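PDB 3U52: phenol hydroxylase component phO, which probably serves as a small subunit of a bacterial multicomponent phenol hydroxylase, the enzyme complex that oxidises phenol to catechol. Local coordinates for residues 110-113 with 114-118; 3-6 with 7-11. All coordinates share one frame; numbering follows the deposited sequence.

Contact 1: 110-113 with 114-118; sequences GLKG and MANAG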
ATOM      1  N   GLY E 110      57.709 -15.787  26.296  1.00 31.86           N
ATOM      2  CA  GLY E 110      57.120 -15.870  27.632  1.00 31.58           C
ATOM      3  C   GLY E 110      55.867 -15.036  27.791  1.00 32.15           C
ATOM      4  O   GLY E 110      55.114 -15.196  28.776  1.00 32.35           O
ATOM      5  N   LEU E 111      55.627 -14.138  26.837  1.00 31.16           N
ATOM      6  CA  LEU E 111      54.406 -13.339  26.879  1.00 31.02           C
ATOM      7  C   LEU E 111      53.682 -13.638  25.580  1.00 30.52           C
ATOM      8  O   LEU E 111      54.001 -13.073  24.534  1.00 30.08           O
ATOM      9  CB  LEU E 111      54.717 -11.850  27.051  1.00 30.42           C
ATOM     10  CG  LEU E 111      55.540 -11.475  28.292  1.00 31.28           C
ATOM     11  CD1 LEU E 111      55.857 -10.033  28.267  1.00 31.04           C
ATOM     12  CD2 LEU E 111      54.858 -11.860  29.605  1.00 31.28           C
ATOM     13  N   LYS E 112      52.734 -14.574  25.655  1.00 30.35           N
ATOM     14  CA  LYS E 112      52.115 -15.109  24.466  1.00 30.21           C
ATOM     15  C   LYS E 112      50.612 -14.845  24.450  1.00 29.43           C
ATOM     16  O   LYS E 112      49.874 -15.497  23.756  1.00 29.19           O
ATOM     17  CB  LYS E 112      52.392 -16.596  24.356  1.00 31.12           C
ATOM     18  CG  LYS E 112      51.807 -17.364  25.505  1.00 32.88           C
ATOM     19  CD  LYS E 112      51.942 -18.868  25.318  1.00 38.08           C
ATOM     20  CE  LYS E 112      51.808 -19.566  26.648  1.00 39.24           C
ATOM     21  NZ  LYS E 112      50.487 -19.285  27.261  1.00 41.49           N
ATOM     22  N   GLY E 113      50.152 -13.901  25.231  1.00 29.43           N
ATOM     23  CA  GLY E 113      48.777 -13.507  25.107  1.00 29.78           C
ATOM     24  C   GLY E 113      47.910 -14.329  26.050  1.00 30.50           C
ATOM     25  O   GLY E 113      48.391 -15.218  26.789  1.00 29.83           O
ATOM     26  N   MET E 114      46.641 -13.991  26.061  1.00 29.45           N
ATOM     27  CA  MET E 114      45.722 -14.589  26.990  1.00 31.42           C
ATOM     28  C   MET E 114      45.088 -15.834  26.419  1.00 30.76           C
ATOM     29  O   MET E 114      44.894 -15.966  25.194  1.00 29.99           O
ATOM     30  CB  MET E 114      44.636 -13.592  27.402  1.00 31.72           C
ATOM     31  CG  MET E 114      45.180 -12.326  28.078  1.00 34.49           C
ATOM     32  SD  MET E 114      43.841 -11.117  28.157  1.00 42.57           S
ATOM     33  CE  MET E 114      43.155 -11.740  29.708  1.00 44.94           C
ATOM     34  N   ALA E 115      44.832 -16.762  27.346  1.00 31.43           N
ATOM     35  CA  ALA E 115      43.889 -17.851  27.204  1.00 31.13           C
ATOM     36  C   ALA E 115      44.271 -18.903  26.161  1.00 31.38           C
ATOM     37  O   ALA E 115      43.398 -19.554  25.581  1.00 32.01           O
ATOM     38  CB  ALA E 115      42.466 -17.270  26.930  1.00 31.12           C
ATOM     39  N   ASN E 116      45.560 -19.075  25.909  1.00 30.56           N
ATOM     40  CA  ASN E 116      45.997 -19.940  24.827  1.00 31.78           C
ATOM     41  C   ASN E 116      45.400 -19.591  23.455  1.00 30.65           C
ATOM     42  O   ASN E 116      45.281 -20.458  22.570  1.00 30.99           O
ATOM     43  CB  ASN E 116      45.744 -21.419  25.192  1.00 33.55           C
ATOM     44  CG  ASN E 116      46.779 -21.946  26.152  1.00 38.11           C
ATOM     45  OD1 ASN E 116      46.515 -22.130  27.352  1.00 45.53           O
ATOM     46  ND2 ASN E 116      47.992 -22.148  25.644  1.00 42.70           N
ATOM     47  N   ALA E 117      45.021 -18.324  23.293  1.00 27.72           N
ATOM     48  CA  ALA E 117      44.306 -17.846  22.112  1.00 25.66           C
ATOM     49  C   ALA E 117      45.051 -16.678  21.427  1.00 24.59           C
ATOM     50  O   ALA E 117      44.519 -16.061  20.501  1.00 25.50           O
ATOM     51  CB  ALA E 117      42.854 -17.437  22.500  1.00 25.54           C
ATOM     52  N   GLY E 118      46.269 -16.371  21.894  1.00 22.75           N
ATOM     53  CA  GLY E 118      47.143 -15.306  21.314  1.00 21.85           C
ATOM     54  C   GLY E 118      46.480 -13.925  21.349  1.00 22.26           C
ATOM     55  O   GLY E 118      46.660 -13.118  20.436  1.00 21.08           O
TER
HETATM   56  O   HOH W   1      48.247 -17.576  23.699  1.00 26.18           O
HETATM   57  O   HOH W   2      47.960 -17.680  26.993  1.00 30.56           O
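K112, G113 and N116 all grip one water, HOH 2. It donates to G113 O at 2.5 Å. The same water accepts from K112 NZ at 3.0 Å and from N116 N at 3.0 Å, pinning the lysine tip and two backbone groups to a single point. K112 leaves its backbone with CG between N and the carbonyl carbon (chi1 62°), then runs extended and bends at its last torsion, which turns NZ toward the water and the side chain of N116. The K112 and N116 side chains pass at a slant, with NZ and ND2, both donors, 4.1 Å apart, so the water and not the asparagine side chain makes the link. A second water, HOH 1, gives a proton to K112 O at 2.6 Å and takes one from G118 N at 2.9 Å, tying K112 to the residue that follows the turn. M114 to A117 form this type I' beta turn, with A117 N bonded to M114 O at 3.0 Å and both A115 and N116 at positive phi; HOH 2 reaches N116 N within it. G113 leads in at a phi of 91°, where a CB would run into G118 C and the carbonyl O of K112. M114 CB stays against G113 C, while the side chain packs on an aromatic side chain of another protein chain. This C-terminal run follows strand 102-107: G113 N bonds to D67 and L111 rests on D67, K70 and A71, in the loop after helix 50-62, while G118 pairs with L34, between strands 24-29 and 40-44.

Contact 2: 3-6 with 7-11; sequences VNAL and YDYKF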
ATOM      1  N   VAL E   3      48.218  -2.422 -15.886  1.00 35.70           N
ATOM      2  CA  VAL E   3      46.909  -1.764 -16.145  1.00 33.79           C
ATOM      3  C   VAL E   3      46.661  -1.432 -17.620  1.00 33.33           C
ATOM      4  O   VAL E   3      47.502  -0.792 -18.252  1.00 34.12           O
ATOM      5  CB  VAL E   3      46.754  -0.426 -15.400  1.00 33.45           C
ATOM      6  CG1 VAL E   3      45.327   0.075 -15.558  1.00 34.24           C
ATOM      7  CG2 VAL E   3      47.061  -0.576 -13.921  1.00 33.99           C
ATOM      8  N   ASN E   4      45.503  -1.830 -18.156  1.00 31.70           N
ATOM      9  CA  ASN E   4      45.075  -1.416 -19.500  1.00 30.40           C
ATOM     10  C   ASN E   4      44.363  -0.079 -19.442  1.00 28.93           C
ATOM     11  O   ASN E   4      43.493   0.111 -18.597  1.00 27.84           O
ATOM     12  CB  ASN E   4      44.100  -2.440 -20.091  1.00 31.96           C
ATOM     13  CG  ASN E   4      44.714  -3.802 -20.267  1.00 34.97           C
ATOM     14  OD1 ASN E   4      45.883  -3.937 -20.660  1.00 37.55           O
ATOM     15  ND2 ASN E   4      43.919  -4.840 -19.991  1.00 38.77           N
ATOM     16  N   ALA E   5      44.728   0.859 -20.319  1.00 26.51           N
ATOM     17  CA  ALA E   5      44.124   2.183 -20.291  1.00 25.00           C
ATOM     18  C   ALA E   5      44.129   2.803 -21.687  1.00 25.56           C
ATOM     19  O   ALA E   5      44.769   2.281 -22.610  1.00 25.91           O
ATOM     20  CB  ALA E   5      44.802   3.090 -19.310  1.00 23.21           C
ATOM     21  N   LEU E   6      43.422   3.906 -21.835  1.00 24.96           N
ATOM     22  CA  LEU E   6      43.361   4.605 -23.128  1.00 26.35           C
ATOM     23  C   LEU E   6      44.493   5.630 -23.201  1.00 27.12           C
ATOM     24  O   LEU E   6      44.519   6.501 -24.073  1.00 28.15           O
ATOM     25  CB  LEU E   6      41.997   5.302 -23.241  1.00 25.97           C
ATOM     26  CG  LEU E   6      40.928   4.810 -24.229  1.00 27.97           C
ATOM     27  CD1 LEU E   6      41.209   3.516 -24.971  1.00 25.47           C
ATOM     28  CD2 LEU E   6      39.526   4.871 -23.660  1.00 25.08           C
ATOM     29  N   TYR E   7      45.418   5.557 -22.251  1.00 26.64           N
ATOM     30  CA  TYR E   7      46.477   6.531 -22.144  1.00 27.02           C
ATOM     31  C   TYR E   7      47.564   5.919 -21.276  1.00 27.80           C
ATOM     32  O   TYR E   7      47.393   4.790 -20.820  1.00 27.10           O
ATOM     33  CB  TYR E   7      45.941   7.832 -21.586  1.00 25.79           C
ATOM     34  CG  TYR E   7      45.387   7.790 -20.171  1.00 25.14           C
ATOM     35  CD1 TYR E   7      46.181   8.223 -19.096  1.00 24.25           C
ATOM     36  CD2 TYR E   7      44.053   7.384 -19.906  1.00 20.35           C
ATOM     37  CE1 TYR E   7      45.693   8.243 -17.776  1.00 23.83           C
ATOM     38  CE2 TYR E   7      43.548   7.377 -18.567  1.00 19.58           C
ATOM     39  CZ  TYR E   7      44.378   7.809 -17.515  1.00 23.89           C
ATOM     40  OH  TYR E   7      43.960   7.855 -16.189  1.00 21.86           O
ATOM     41  N   ASP E   8      48.677   6.632 -21.072  1.00 28.93           N
ATOM     42  CA  ASP E   8      49.795   6.082 -20.274  1.00 30.02           C
ATOM     43  C   ASP E   8      49.487   6.290 -18.791  1.00 29.44           C
ATOM     44  O   ASP E   8      49.555   7.393 -18.257  1.00 28.23           O
ATOM     45  CB  ASP E   8      51.158   6.663 -20.704  1.00 31.76           C
ATOM     46  CG  ASP E   8      52.363   5.934 -20.070  1.00 34.95           C
ATOM     47  OD1 ASP E   8      52.391   4.684 -19.924  1.00 40.50           O
ATOM     48  OD2 ASP E   8      53.323   6.648 -19.720  1.00 41.71           O
ATOM     49  N   TYR E   9      49.123   5.185 -18.154  1.00 28.98           N
ATOM     50  CA  TYR E   9      48.463   5.183 -16.858  1.00 28.70           C
ATOM     51  C   TYR E   9      49.588   5.090 -15.819  1.00 29.59           C
ATOM     52  O   TYR E   9      49.901   4.017 -15.293  1.00 30.01           O
ATOM     53  CB  TYR E   9      47.476   3.982 -16.808  1.00 27.55           C
ATOM     54  CG  TYR E   9      46.476   4.055 -15.677  1.00 27.42           C
ATOM     55  CD1 TYR E   9      45.274   4.766 -15.807  1.00 20.10           C
ATOM     56  CD2 TYR E   9      46.732   3.410 -14.475  1.00 26.89           C
ATOM     57  CE1 TYR E   9      44.364   4.849 -14.738  1.00 20.94           C
ATOM     58  CE2 TYR E   9      45.833   3.472 -13.430  1.00 26.53           C
ATOM     59  CZ  TYR E   9      44.654   4.201 -13.561  1.00 24.05           C
ATOM     60  OH  TYR E   9      43.784   4.241 -12.484  1.00 22.25           O
ATOM     61  N   LYS E  10      50.191   6.232 -15.535  1.00 30.37           N
ATOM     62  CA  LYS E  10      51.353   6.322 -14.656  1.00 32.25           C
ATOM     63  C   LYS E  10      51.098   7.461 -13.713  1.00 31.19           C
ATOM     64  O   LYS E  10      50.836   8.554 -14.173  1.00 31.97           O
ATOM     65  CB  LYS E  10      52.635   6.590 -15.479  1.00 33.18           C
ATOM     66  CG  LYS E  10      53.122   5.402 -16.341  1.00 37.05           C
ATOM     67  CD  LYS E  10      53.601   4.210 -15.488  1.00 43.59           C
ATOM     68  CE  LYS E  10      54.685   3.363 -16.222  1.00 48.71           C
ATOM     69  NZ  LYS E  10      54.126   2.221 -17.080  1.00 49.74           N
ATOM     70  N   PHE E  11      51.107   7.210 -12.404  1.00 31.00           N
ATOM     71  CA  PHE E  11      50.866   8.270 -11.418  1.00 31.11           C
ATOM     72  C   PHE E  11      51.837   8.137 -10.273  1.00 31.67           C
ATOM     73  O   PHE E  11      52.483   7.109 -10.128  1.00 32.33           O
ATOM     74  CB  PHE E  11      49.425   8.232 -10.853  1.00 31.51           C
ATOM     75  CG  PHE E  11      48.377   8.216 -11.902  1.00 29.35           C
ATOM     76  CD1 PHE E  11      47.882   9.401 -12.422  1.00 30.27           C
ATOM     77  CD2 PHE E  11      47.909   7.008 -12.401  1.00 28.98           C
ATOM     78  CE1 PHE E  11      46.962   9.395 -13.424  1.00 30.57           C
ATOM     79  CE2 PHE E  11      46.960   6.988 -13.412  1.00 26.99           C
ATOM     80  CZ  PHE E  11      46.491   8.162 -13.920  1.00 27.53           C
TER
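V3 and Y9 both send a branch opposite the backbone nitrogen, CG1 of V3 at chi1 -172° and CG of Y9 at -165°, an arrangement that lays V3 CG1 across the Y9 ring. V3 CG1 lies over one face of that ring, 4.2 Å from its centroid and 26° off the normal, a CH-pi contact. On the opposite face, F11 CE2 stands 3.4 Å above the plane, over the ring centre. A5 fills the inside of the curve, its CB 3.8 Å from Y9 CB and 3.4 Å from Y7 O. The bend is irregular loop, with an inverse gamma turn centred on Y9, closed by a weak bond from K10 N to D8 O at 3.0 Å. Y7 OH comes in at the edge of the F11 ring, in its plane. An alanine at Y9 would probably open a gap between V3 and F11 and leave the hydroxyl's partners on the other chains without their mate. Those partners lie on two other protein chains: Y9 OH bonds to a polar side chain of one and to the backbone of the second, whose backbone also hydrogen-bonds Y7 OH.

In the fold
Starting from the N terminus, contact 2 comes first: residues 3-11 curl on themselves before strand 24-29, the centre of the contact about 33 Å from the centre of the chain. The polypeptide then builds the mixed sheet and helix 50-62, ending with strand 102-107. Contact 1 follows in the loop after it, turning 110-118 back on itself near the C terminus. The two are in series; neither encloses nor crosses the other, with centres about 48 Å apart and nearest atoms about 37 Å apart. Contact 2 shapes the N-terminal arm that other protein chains hold by hydrogen bonds; contact 1 shapes the C-terminal tail, which leans on loops of its own chain and on another chain as well.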